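Local structure of UDP-glucose 6-dehydrogenase (Pyrobaculum islandicum, 3VTF) at residues G333-V338 with R368-D373; D348-S353 with E378-V383; T101-G106 with A122-V127. The protein probably oxidises UDP-glucose to UDP-glucuronate in two steps, each using one NAD(+), in the manner of the UDP-glucose/GDP-mannose dehydrogenase family. One frame throughout, in Å; residues are numbered along the deposited sequence.

Contact 1: G333-V338 with R368-D373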
ATOM      1  N   GLY A 333     -38.301 -10.172  11.355  1.00 41.75           N
ATOM      2  CA  GLY A 333     -39.435 -10.495  10.503  1.00 40.66           C
ATOM      3  C   GLY A 333     -39.337  -9.846   9.149  1.00 45.67           C
ATOM      4  O   GLY A 333     -40.195 -10.069   8.293  1.00 45.75           O
ATOM      5  N   ARG A 334     -38.287  -9.048   8.906  1.00 42.85           N
ATOM      6  CA  ARG A 334     -38.267  -8.278   7.663  1.00 40.22           C
ATOM      7  C   ARG A 334     -37.701  -9.129   6.541  1.00 37.98           C
ATOM      8  O   ARG A 334     -36.911 -10.001   6.773  1.00 41.82           O
ATOM      9  CB  ARG A 334     -37.494  -6.970   7.887  1.00 48.61           C
ATOM     10  CG  ARG A 334     -38.165  -5.758   7.319  1.00 61.27           C
ATOM     11  CD  ARG A 334     -39.487  -5.432   7.995  1.00 53.72           C
ATOM     12  NE  ARG A 334     -39.171  -4.835   9.285  1.00 62.64           N
ATOM     13  CZ  ARG A 334     -39.006  -3.531   9.477  1.00 54.22           C
ATOM     14  NH1 ARG A 334     -39.138  -2.720   8.435  1.00 50.90           N
ATOM     15  NH2 ARG A 334     -38.691  -3.060  10.695  1.00 47.90           N
ATOM     16  N   HIS A 335     -38.125  -8.883   5.316  1.00 37.30           N
ATOM     17  CA  HIS A 335     -37.736  -9.662   4.193  1.00 40.46           C
ATOM     18  C   HIS A 335     -36.536  -8.953   3.599  1.00 40.07           C
ATOM     19  O   HIS A 335     -36.679  -7.864   3.054  1.00 40.32           O
ATOM     20  CB  HIS A 335     -38.888  -9.660   3.156  1.00 49.06           C
ATOM     21  CG  HIS A 335     -40.006 -10.653   3.442  1.00 54.10           C
ATOM     22  ND1 HIS A 335     -40.902 -10.490   4.439  1.00 60.76           N
ATOM     23  CD2 HIS A 335     -40.360 -11.826   2.792  1.00 52.74           C
ATOM     24  CE1 HIS A 335     -41.769 -11.521   4.438  1.00 53.82           C
ATOM     25  NE2 HIS A 335     -41.427 -12.340   3.437  1.00 58.30           N
ATOM     26  N   VAL A 336     -35.374  -9.605   3.609  1.00 35.67           N
ATOM     27  CA  VAL A 336     -34.074  -8.966   3.188  1.00 34.45           C
ATOM     28  C   VAL A 336     -33.286  -9.912   2.294  1.00 31.93           C
ATOM     29  O   VAL A 336     -33.242 -11.100   2.558  1.00 35.75           O
ATOM     30  CB  VAL A 336     -33.215  -8.632   4.437  1.00 33.23           C
ATOM     31  CG1 VAL A 336     -31.868  -8.105   3.987  1.00 36.63           C
ATOM     32  CG2 VAL A 336     -33.989  -7.678   5.407  1.00 34.31           C
ATOM     33  N   GLY A 337     -32.726  -9.400   1.201  1.00 32.25           N
ATOM     34  CA  GLY A 337     -31.953 -10.218   0.289  1.00 31.65           C
ATOM     35  C   GLY A 337     -30.445  -9.989   0.373  1.00 34.47           C
ATOM     36  O   GLY A 337     -29.958  -8.881   0.713  1.00 30.31           O
ATOM     37  N   VAL A 338     -29.690 -11.002  -0.043  1.00 28.72           N
ATOM     38  CA  VAL A 338     -28.288 -10.814  -0.245  1.00 26.20           C
ATOM     39  C   VAL A 338     -28.037 -11.196  -1.663  1.00 26.21           C
ATOM     40  O   VAL A 338     -28.234 -12.358  -2.021  1.00 29.80           O
ATOM     41  CB  VAL A 338     -27.441 -11.715   0.701  1.00 26.16           C
ATOM     42  CG1 VAL A 338     -25.949 -11.603   0.382  1.00 26.29           C
ATOM     43  CG2 VAL A 338     -27.811 -11.455   2.141  1.00 25.50           C
ATOM     44  N   ARG A 368     -35.920 -12.537   7.629  1.00 38.23           N
ATOM     45  CA  ARG A 368     -36.210 -13.586   6.679  1.00 46.35           C
ATOM     46  C   ARG A 368     -35.315 -13.291   5.501  1.00 37.28           C
ATOM     47  O   ARG A 368     -35.544 -12.296   4.777  1.00 44.18           O
ATOM     48  CB  ARG A 368     -37.682 -13.556   6.207  1.00 49.72           C
ATOM     49  CG  ARG A 368     -38.737 -13.360   7.298  1.00 58.16           C
ATOM     50  CD  ARG A 368     -40.114 -13.448   6.649  1.00 65.48           C
ATOM     51  NE  ARG A 368     -41.185 -13.799   7.586  1.00 74.36           N
ATOM     52  CZ  ARG A 368     -42.360 -14.339   7.230  1.00 80.46           C
ATOM     53  NH1 ARG A 368     -42.646 -14.616   5.963  1.00 70.57           N
ATOM     54  NH2 ARG A 368     -43.259 -14.625   8.158  1.00 91.97           N
ATOM     55  N   VAL A 369     -34.333 -14.160   5.287  1.00 38.60           N
ATOM     56  CA  VAL A 369     -33.240 -13.938   4.308  1.00 37.02           C
ATOM     57  C   VAL A 369     -33.401 -14.700   3.004  1.00 36.48           C
ATOM     58  O   VAL A 369     -33.583 -15.935   2.972  1.00 39.67           O
ATOM     59  CB  VAL A 369     -31.889 -14.347   4.946  1.00 32.62           C
ATOM     60  CG1 VAL A 369     -30.720 -14.185   3.981  1.00 34.48           C
ATOM     61  CG2 VAL A 369     -31.675 -13.526   6.168  1.00 33.59           C
ATOM     62  N   TYR A 370     -33.297 -13.953   1.925  1.00 29.00           N
ATOM     63  CA  TYR A 370     -33.283 -14.481   0.583  1.00 31.32           C
ATOM     64  C   TYR A 370     -31.892 -14.262   0.067  1.00 32.48           C
ATOM     65  O   TYR A 370     -31.276 -13.197   0.329  1.00 34.05           O
ATOM     66  CB  TYR A 370     -34.258 -13.702  -0.289  1.00 30.63           C
ATOM     67  CG  TYR A 370     -35.655 -13.799   0.244  1.00 34.43           C
ATOM     68  CD1 TYR A 370     -36.624 -14.621  -0.401  1.00 39.04           C
ATOM     69  CD2 TYR A 370     -36.029 -13.083   1.382  1.00 35.88           C
ATOM     70  CE1 TYR A 370     -37.934 -14.723   0.119  1.00 43.92           C
ATOM     71  CE2 TYR A 370     -37.318 -13.171   1.908  1.00 42.87           C
ATOM     72  CZ  TYR A 370     -38.266 -13.984   1.279  1.00 46.70           C
ATOM     73  OH  TYR A 370     -39.518 -13.980   1.842  1.00 50.65           O
ATOM     74  N   VAL A 371     -31.391 -15.207  -0.712  1.00 31.80           N
ATOM     75  CA  VAL A 371     -30.075 -15.067  -1.315  1.00 30.02           C
ATOM     76  C   VAL A 371     -30.077 -15.442  -2.788  1.00 32.99           C
ATOM     77  O   VAL A 371     -30.904 -16.212  -3.226  1.00 34.68           O
ATOM     78  CB  VAL A 371     -29.015 -15.921  -0.583  1.00 31.18           C
ATOM     79  CG1 VAL A 371     -29.003 -15.608   0.895  1.00 28.82           C
ATOM     80  CG2 VAL A 371     -29.247 -17.396  -0.832  1.00 29.06           C
ATOM     81  N   HIS A 372     -29.153 -14.876  -3.543  1.00 28.46           N
ATOM     82  CA  HIS A 372     -28.886 -15.298  -4.898  1.00 31.65           C
ATOM     83  C   HIS A 372     -27.420 -15.261  -5.210  1.00 31.25           C
ATOM     84  O   HIS A 372     -26.694 -14.438  -4.673  1.00 28.94           O
ATOM     85  CB  HIS A 372     -29.617 -14.418  -5.904  1.00 29.69           C
ATOM     86  CG  HIS A 372     -29.205 -14.665  -7.332  1.00 31.85           C
ATOM     87  ND1 HIS A 372     -28.237 -13.979  -7.923  1.00 29.44           N
ATOM     88  CD2 HIS A 372     -29.662 -15.574  -8.265  1.00 29.02           C
ATOM     89  CE1 HIS A 372     -28.083 -14.411  -9.172  1.00 29.26           C
ATOM     90  NE2 HIS A 372     -28.954 -15.388  -9.379  1.00 30.45           N
ATOM     91  N   ASP A 373     -26.966 -16.149  -6.083  1.00 28.83           N
ATOM     92  CA  ASP A 373     -25.662 -16.017  -6.720  1.00 28.05           C
ATOM     93  C   ASP A 373     -25.733 -16.669  -8.078  1.00 31.22           C
ATOM     94  O   ASP A 373     -26.378 -17.675  -8.217  1.00 33.59           O
ATOM     95  CB  ASP A 373     -24.566 -16.675  -5.877  1.00 30.66           C
ATOM     96  CG  ASP A 373     -23.178 -16.359  -6.372  1.00 28.45           C
ATOM     97  OD1 ASP A 373     -22.576 -15.403  -5.879  1.00 29.68           O
ATOM     98  OD2 ASP A 373     -22.696 -17.050  -7.268  1.00 28.19           O
TER
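V336 and V338 are stitched to the backbone of 368-372 by a parallel ladder; strands 335-338 and 368-372 run 26° apart in direction. R368 N opens it, giving to R334 O at 2.9 Å. V336 N gives to R368 O at 2.9 Å, nearly straight at 169°, and V336 O takes Y370 N; V338 repeats the pattern with Y370 O (2.7 Å from V338 N) and H372 N. With helix 354-364 joining the strands, this is a beta-alpha-beta crossover of the Rossmann-like UDP-binding domain.

The close-packed part is the buried one. V336, V338, V369 and V371 are all buried on one face, and L362 of the connecting helix packs against the first three. On the other face Y370 is buried too, touched by L397 and Q400 of helix 394-400, and G337 CA makes a CA-H...O contact of 3.1 Å with Y370 O.

On the solvent side lie exposed R368 and partly exposed H335. The extended R368 chain runs alongside H335 and sets CD over one face of the imidazole, 3.7 Å from the ring centroid, a CH-pi contact.

Chemically, amide-carbonyl pairing fixes the register right to the exposed end, where the side chains add CH-pi contact and no salt bridge joins the segments.

Contact 2: D348-S353 with E378-V383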
ATOM      1  N   ASP A 348     -17.303 -20.222  -7.819  1.00 40.16           N
ATOM      2  CA  ASP A 348     -18.416 -20.769  -7.084  1.00 39.23           C
ATOM      3  C   ASP A 348     -17.995 -21.015  -5.622  1.00 41.11           C
ATOM      4  O   ASP A 348     -18.796 -21.434  -4.780  1.00 43.30           O
ATOM      5  CB  ASP A 348     -19.049 -22.002  -7.768  1.00 48.13           C
ATOM      6  CG  ASP A 348     -18.108 -23.196  -7.836  1.00 53.95           C
ATOM      7  OD1 ASP A 348     -16.895 -22.962  -7.901  1.00 44.26           O
ATOM      8  OD2 ASP A 348     -18.602 -24.367  -7.837  1.00 52.69           O
ATOM      9  N   ASP A 349     -16.769 -20.654  -5.343  1.00 36.83           N
ATOM     10  CA  ASP A 349     -16.169 -20.710  -3.997  1.00 34.82           C
ATOM     11  C   ASP A 349     -16.835 -19.730  -3.009  1.00 34.08           C
ATOM     12  O   ASP A 349     -16.845 -18.497  -3.257  1.00 32.67           O
ATOM     13  CB  ASP A 349     -14.658 -20.364  -4.171  1.00 29.09           C
ATOM     14  CG  ASP A 349     -13.838 -20.623  -2.933  1.00 30.81           C
ATOM     15  OD1 ASP A 349     -14.397 -20.834  -1.846  1.00 34.02           O
ATOM     16  OD2 ASP A 349     -12.595 -20.615  -3.049  1.00 32.82           O
ATOM     17  N   VAL A 350     -17.378 -20.240  -1.901  1.00 29.76           N
ATOM     18  CA  VAL A 350     -17.914 -19.414  -0.808  1.00 28.71           C
ATOM     19  C   VAL A 350     -17.034 -19.325   0.453  1.00 26.29           C
ATOM     20  O   VAL A 350     -17.447 -18.820   1.463  1.00 24.42           O
ATOM     21  CB  VAL A 350     -19.317 -19.915  -0.449  1.00 32.51           C
ATOM     22  CG1 VAL A 350     -20.231 -19.693  -1.684  1.00 29.52           C
ATOM     23  CG2 VAL A 350     -19.223 -21.380  -0.057  1.00 31.10           C
ATOM     24  N   ARG A 351     -15.782 -19.822   0.411  1.00 25.90           N
ATOM     25  CA  ARG A 351     -15.015 -19.870   1.653  1.00 26.20           C
ATOM     26  C   ARG A 351     -14.788 -18.472   2.188  1.00 26.15           C
ATOM     27  O   ARG A 351     -14.401 -17.584   1.401  1.00 24.75           O
ATOM     28  CB  ARG A 351     -13.641 -20.588   1.395  1.00 27.44           C
ATOM     29  CG  ARG A 351     -13.855 -22.134   1.184  1.00 31.89           C
ATOM     30  CD  ARG A 351     -12.531 -22.818   0.818  1.00 28.27           C
ATOM     31  NE  ARG A 351     -12.128 -22.496  -0.564  1.00 31.33           N
ATOM     32  CZ  ARG A 351     -11.001 -22.965  -1.090  1.00 34.18           C
ATOM     33  NH1 ARG A 351     -10.169 -23.719  -0.348  1.00 33.46           N
ATOM     34  NH2 ARG A 351     -10.660 -22.675  -2.289  1.00 32.80           N
ATOM     35  N   GLU A 352     -15.075 -18.274   3.476  1.00 23.98           N
ATOM     36  CA  GLU A 352     -14.943 -16.951   4.126  1.00 25.08           C
ATOM     37  C   GLU A 352     -15.735 -15.858   3.338  1.00 25.19           C
ATOM     38  O   GLU A 352     -15.362 -14.686   3.353  1.00 25.27           O
ATOM     39  CB  GLU A 352     -13.435 -16.559   4.288  1.00 29.45           C
ATOM     40  CG  GLU A 352     -12.674 -17.440   5.284  1.00 33.49           C
ATOM     41  CD  GLU A 352     -13.393 -17.456   6.634  1.00 46.27           C
ATOM     42  OE1 GLU A 352     -13.715 -16.362   7.180  1.00 52.63           O
ATOM     43  OE2 GLU A 352     -13.672 -18.556   7.120  1.00 44.33           O
ATOM     44  N   SER A 353     -16.832 -16.254   2.675  1.00 24.51           N
ATOM     45  CA  SER A 353     -17.565 -15.300   1.782  1.00 25.95           C
ATOM     46  C   SER A 353     -18.177 -14.212   2.677  1.00 23.38           C
ATOM     47  O   SER A 353     -18.796 -14.532   3.717  1.00 23.99           O
ATOM     48  CB  SER A 353     -18.750 -16.043   1.157  1.00 26.72           C
ATOM     49  OG  SER A 353     -19.720 -15.145   0.612  1.00 28.87           O
ATOM     50  N   GLU A 378     -25.205 -23.664  -4.689  1.00 36.61           N
ATOM     51  CA  GLU A 378     -25.127 -25.070  -4.216  1.00 42.32           C
ATOM     52  C   GLU A 378     -24.085 -25.131  -3.112  1.00 38.09           C
ATOM     53  O   GLU A 378     -24.343 -25.637  -2.000  1.00 39.27           O
ATOM     54  CB  GLU A 378     -24.786 -26.061  -5.356  1.00 43.78           C
ATOM     55  CG  GLU A 378     -26.030 -26.690  -6.025  1.00 68.53           C
ATOM     56  CD  GLU A 378     -27.306 -26.878  -5.125  1.00 72.84           C
ATOM     57  OE1 GLU A 378     -27.413 -27.864  -4.346  1.00 71.46           O
ATOM     58  OE2 GLU A 378     -28.261 -26.048  -5.225  1.00 78.62           O
ATOM     59  N   LYS A 379     -22.930 -24.523  -3.379  1.00 35.69           N
ATOM     60  CA  LYS A 379     -21.882 -24.486  -2.337  1.00 39.06           C
ATOM     61  C   LYS A 379     -22.361 -23.741  -1.095  1.00 33.04           C
ATOM     62  O   LYS A 379     -22.108 -24.166   0.007  1.00 33.46           O
ATOM     63  CB  LYS A 379     -20.572 -23.940  -2.906  1.00 38.02           C
ATOM     64  CG  LYS A 379     -19.930 -24.935  -3.860  1.00 44.17           C
ATOM     65  CD  LYS A 379     -18.486 -24.596  -4.120  1.00 46.44           C
ATOM     66  CE  LYS A 379     -17.668 -25.872  -4.117  1.00 52.42           C
ATOM     67  NZ  LYS A 379     -17.776 -26.389  -5.483  1.00 57.30           N
ATOM     68  N   ALA A 380     -23.099 -22.629  -1.276  1.00 35.15           N
ATOM     69  CA  ALA A 380     -23.562 -21.868  -0.134  1.00 32.29           C
ATOM     70  C   ALA A 380     -24.583 -22.698   0.675  1.00 35.70           C
ATOM     71  O   ALA A 380     -24.612 -22.595   1.871  1.00 36.57           O
ATOM     72  CB  ALA A 380     -24.217 -20.576  -0.583  1.00 32.19           C
ATOM     73  N   ARG A 381     -25.470 -23.422  -0.010  1.00 37.78           N
ATOM     74  CA  ARG A 381     -26.453 -24.323   0.662  1.00 45.22           C
ATOM     75  C   ARG A 381     -25.730 -25.330   1.534  1.00 43.79           C
ATOM     76  O   ARG A 381     -26.174 -25.568   2.672  1.00 42.35           O
ATOM     77  CB  ARG A 381     -27.333 -25.082  -0.338  1.00 44.49           C
ATOM     78  CG  ARG A 381     -28.402 -26.006   0.292  1.00 52.99           C
ATOM     79  CD  ARG A 381     -29.008 -26.985  -0.746  1.00 59.48           C
ATOM     80  NE  ARG A 381     -29.684 -26.293  -1.854  1.00 64.14           N
ATOM     81  CZ  ARG A 381     -30.858 -25.663  -1.733  1.00 64.60           C
ATOM     82  NH1 ARG A 381     -31.463 -25.661  -0.556  1.00 64.78           N
ATOM     83  NH2 ARG A 381     -31.428 -25.032  -2.770  1.00 57.14           N
ATOM     84  N   ALA A 382     -24.610 -25.879   1.021  1.00 39.15           N
ATOM     85  CA  ALA A 382     -23.745 -26.756   1.847  1.00 44.04           C
ATOM     86  C   ALA A 382     -23.454 -26.121   3.189  1.00 44.89           C
ATOM     87  O   ALA A 382     -23.324 -26.821   4.162  1.00 40.55           O
ATOM     88  CB  ALA A 382     -22.447 -27.133   1.143  1.00 40.87           C
ATOM     89  N   VAL A 383     -23.367 -24.782   3.235  1.00 41.18           N
ATOM     90  CA  VAL A 383     -23.084 -24.064   4.449  1.00 41.56           C
ATOM     91  C   VAL A 383     -24.318 -23.526   5.186  1.00 41.77           C
ATOM     92  O   VAL A 383     -24.386 -23.616   6.408  1.00 41.91           O
ATOM     93  CB  VAL A 383     -22.030 -22.918   4.225  1.00 46.34           C
ATOM     94  CG1 VAL A 383     -21.818 -22.138   5.525  1.00 41.21           C
ATOM     95  CG2 VAL A 383     -20.717 -23.511   3.730  1.00 40.48           C
TER
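The loop 348-353 passes beside helix 377-384, V350 and A380 coming closest with CA atoms 6.2 Å apart, and then folds into a type II beta turn from V350 to S353, closed by S353 N to V350 O at 2.9 Å. Between the segments, the K379 side chain crosses that of D348 while V350 meets the helix backbone. The lysine chain bends at its third and fourth torsions (138° and 85°), which turns its ammonium back to the carboxylate: NZ reaches D348 OD2 at 3.2 Å in a salt bridge. The nitrogen stands 50° out of the carboxylate plane, so the bond is not directed within that plane. Nearer the backbone on the same chain, K379 CD rests 3.2 Å from the backbone O of D348.

V350 points its CB toward the helix and divides its two methyls. CG2 sits beside the first turn, 4.1 Å from K379 CB, whereas CG1 lies 4.2 Å from A380 CB.

This loop follows strand 335-339 and leads into helix 354-364, so it is the strand-to-helix connection of the Rossmann-like UDP-binding domain; S353 is the N-cap of that helix, its OG bonded to V356 N. D349, whose CB points away from helix 377-384, forms an Asx turn, OD1 accepting R351 N. R351 also grips the same carboxylate side-on, with NE to OD1 and NH2 to OD2, and its N and NE approach OD1 from opposite faces of the carboxylate plane. This grip across both oxygens, together with the R351 N bond, should hold the carboxylate against rotation and orient the guanidinium of R351, a predicted NAD(+)-binding residue. R351 NH2 also makes a long, weak ion pair with OE2 of E179, which binds UDP-glucose.

Contact 3: T101-G106 with A122-V127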
ATOM      1  N   THR A 101       9.029 -32.715  -6.388  1.00 19.55           N
ATOM      2  CA  THR A 101       7.603 -32.815  -5.991  1.00 18.66           C
ATOM      3  C   THR A 101       7.198 -31.416  -5.475  1.00 20.84           C
ATOM      4  O   THR A 101       7.878 -30.859  -4.585  1.00 21.90           O
ATOM      5  CB  THR A 101       7.422 -33.803  -4.830  1.00 21.97           C
ATOM      6  OG1 THR A 101       7.758 -35.105  -5.329  1.00 23.01           O
ATOM      7  CG2 THR A 101       5.916 -33.827  -4.271  1.00 19.62           C
ATOM      8  N   PHE A 102       6.162 -30.831  -6.099  1.00 19.40           N
ATOM      9  CA  PHE A 102       5.562 -29.597  -5.564  1.00 19.21           C
ATOM     10  C   PHE A 102       4.525 -29.917  -4.500  1.00 20.83           C
ATOM     11  O   PHE A 102       3.488 -30.554  -4.769  1.00 20.02           O
ATOM     12  CB  PHE A 102       4.904 -28.829  -6.734  1.00 18.55           C
ATOM     13  CG  PHE A 102       5.968 -28.286  -7.682  1.00 20.07           C
ATOM     14  CD1 PHE A 102       6.353 -26.951  -7.595  1.00 20.19           C
ATOM     15  CD2 PHE A 102       6.580 -29.104  -8.635  1.00 22.79           C
ATOM     16  CE1 PHE A 102       7.352 -26.461  -8.396  1.00 21.33           C
ATOM     17  CE2 PHE A 102       7.595 -28.604  -9.448  1.00 23.66           C
ATOM     18  CZ  PHE A 102       7.977 -27.293  -9.337  1.00 21.62           C
ATOM     19  N   ILE A 103       4.747 -29.449  -3.275  1.00 18.00           N
ATOM     20  CA  ILE A 103       3.732 -29.684  -2.263  1.00 18.50           C
ATOM     21  C   ILE A 103       2.798 -28.504  -2.338  1.00 19.59           C
ATOM     22  O   ILE A 103       3.216 -27.325  -2.104  1.00 18.52           O
ATOM     23  CB  ILE A 103       4.374 -29.783  -0.858  1.00 18.81           C
ATOM     24  CG1 ILE A 103       5.290 -31.035  -0.811  1.00 18.81           C
ATOM     25  CG2 ILE A 103       3.314 -29.728   0.278  1.00 19.19           C
ATOM     26  CD1 ILE A 103       6.115 -31.060   0.499  1.00 19.82           C
ATOM     27  N   ALA A 104       1.513 -28.809  -2.567  1.00 18.84           N
ATOM     28  CA  ALA A 104       0.516 -27.743  -2.749  1.00 22.03           C
ATOM     29  C   ALA A 104      -0.706 -28.004  -1.916  1.00 22.92           C
ATOM     30  O   ALA A 104      -1.791 -27.573  -2.282  1.00 23.38           O
ATOM     31  CB  ALA A 104       0.112 -27.590  -4.248  1.00 21.11           C
ATOM     32  N   VAL A 105      -0.571 -28.708  -0.774  1.00 22.76           N
ATOM     33  CA  VAL A 105      -1.748 -28.996   0.073  1.00 22.50           C
ATOM     34  C   VAL A 105      -2.126 -27.755   0.888  1.00 22.25           C
ATOM     35  O   VAL A 105      -1.370 -26.737   0.964  1.00 22.82           O
ATOM     36  CB  VAL A 105      -1.419 -30.162   1.022  1.00 22.04           C
ATOM     37  CG1 VAL A 105      -1.111 -31.354   0.137  1.00 21.23           C
ATOM     38  CG2 VAL A 105      -0.124 -29.854   1.836  1.00 18.94           C
ATOM     39  N   GLY A 106      -3.313 -27.792   1.486  1.00 20.75           N
ATOM     40  CA  GLY A 106      -3.771 -26.565   2.190  1.00 20.67           C
ATOM     41  C   GLY A 106      -3.015 -26.224   3.487  1.00 20.72           C
ATOM     42  O   GLY A 106      -2.276 -27.067   4.097  1.00 21.77           O
ATOM     43  N   ALA A 122       2.434 -34.124   6.544  1.00 21.08           N
ATOM     44  CA  ALA A 122       2.098 -35.464   5.977  1.00 21.68           C
ATOM     45  C   ALA A 122       2.539 -35.573   4.571  1.00 21.35           C
ATOM     46  O   ALA A 122       3.025 -36.632   4.128  1.00 20.45           O
ATOM     47  CB  ALA A 122       0.577 -35.795   6.095  1.00 22.64           C
ATOM     48  N   ALA A 123       2.449 -34.463   3.782  1.00 19.74           N
ATOM     49  CA  ALA A 123       2.861 -34.573   2.401  1.00 19.46           C
ATOM     50  C   ALA A 123       4.401 -34.714   2.389  1.00 20.98           C
ATOM     51  O   ALA A 123       4.926 -35.442   1.569  1.00 21.70           O
ATOM     52  CB  ALA A 123       2.484 -33.269   1.652  1.00 20.83           C
ATOM     53  N   ALA A 124       5.104 -34.005   3.293  1.00 20.27           N
ATOM     54  CA  ALA A 124       6.588 -34.031   3.273  1.00 19.96           C
ATOM     55  C   ALA A 124       7.013 -35.516   3.652  1.00 22.53           C
ATOM     56  O   ALA A 124       7.995 -36.038   3.134  1.00 22.69           O
ATOM     57  CB  ALA A 124       7.178 -33.092   4.329  1.00 17.32           C
ATOM     58  N   ARG A 125       6.289 -36.132   4.566  1.00 23.01           N
ATOM     59  CA  ARG A 125       6.668 -37.532   4.985  1.00 26.06           C
ATOM     60  C   ARG A 125       6.445 -38.441   3.795  1.00 27.20           C
ATOM     61  O   ARG A 125       7.229 -39.380   3.536  1.00 28.88           O
ATOM     62  CB  ARG A 125       5.823 -37.978   6.194  1.00 25.15           C
ATOM     63  CG  ARG A 125       6.280 -37.254   7.462  1.00 27.16           C
ATOM     64  CD  ARG A 125       5.797 -37.893   8.797  1.00 26.68           C
ATOM     65  NE  ARG A 125       6.229 -37.020   9.919  1.00 32.53           N
ATOM     66  CZ  ARG A 125       7.475 -37.005  10.406  1.00 33.41           C
ATOM     67  NH1 ARG A 125       8.358 -37.858   9.931  1.00 35.89           N
ATOM     68  NH2 ARG A 125       7.872 -36.158  11.351  1.00 34.29           N
ATOM     69  N   ALA A 126       5.352 -38.196   3.038  1.00 25.93           N
ATOM     70  CA  ALA A 126       5.151 -39.006   1.830  1.00 23.11           C
ATOM     71  C   ALA A 126       6.245 -38.838   0.822  1.00 25.98           C
ATOM     72  O   ALA A 126       6.664 -39.808   0.159  1.00 24.22           O
ATOM     73  CB  ALA A 126       3.775 -38.766   1.187  1.00 26.07           C
ATOM     74  N   VAL A 127       6.711 -37.598   0.675  1.00 22.35           N
ATOM     75  CA  VAL A 127       7.797 -37.310  -0.178  1.00 22.85           C
ATOM     76  C   VAL A 127       9.021 -38.085   0.295  1.00 23.49           C
ATOM     77  O   VAL A 127       9.691 -38.709  -0.555  1.00 23.61           O
ATOM     78  CB  VAL A 127       8.082 -35.793  -0.279  1.00 23.89           C
ATOM     79  CG1 VAL A 127       9.370 -35.580  -1.042  1.00 20.48           C
ATOM     80  CG2 VAL A 127       6.901 -35.070  -1.072  1.00 19.41           C
TER
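I103 projects from its strand onto helix 118-134, where it meets A123 and A124. Strand 100-103, this helix and strand 139-142 form a beta-alpha-beta unit of the Rossmann-like NAD-binding domain, and the segments run almost antiparallel, at 168°, with axes 9.7 Å apart.

The bump on the helix is the A123 methyl: its CB projects between two strand-side branches, 3.9 Å from I103 CG2 and 4.3 Å from V105 CG2, the latter coming from the loop after the strand. The other branch of the isoleucine, carried out along an extended chain (chi2 172°), lays CD1 against A124, 4.1 Å from its CA. Small alanine methyls allow this close approach: the CA atoms of I103 and A123 are only 6.8 Å apart. One turn further along the helix, V127 sends CG2 toward T101, and the same methyl also reaches I103 CG1.

No hydrogen bond crosses the interface, so complementary shape carries it. The one polar side-chain atom among the contacting residues, T101 OG1, is hydrogen-bonded to S25 OG of strand 23-27. That leaves the threonine methyl to face the helix, where it meets V127 tip to tip, T101 CG2 to V127 CG2 at 3.6 Å.

Contact 3 comes first along the chain and closes before contact 1 opens; contacts 1 and 2 then interleave, since 348-353 falls between the two strands of contact 1 and 378-383 follows the second. Both belong to the UDP-binding domain, centres 16 Å apart: contact 1 lies in its parallel sheet, and contact 2 joins the loop after strand 335-339 to helix 377-384. Contact 3 belongs to the NAD-binding domain, 42 Å from contact 1 and 26 Å from contact 2, centre to centre. Contacts 1 and 3 each lie in a beta-alpha-beta unit (335-339, 354-364, 368-372; 100-103, 118-134, 139-142). Contact 2 borders the substrate site, the D349 side chain being about 7 Å from bound UDP-glucose.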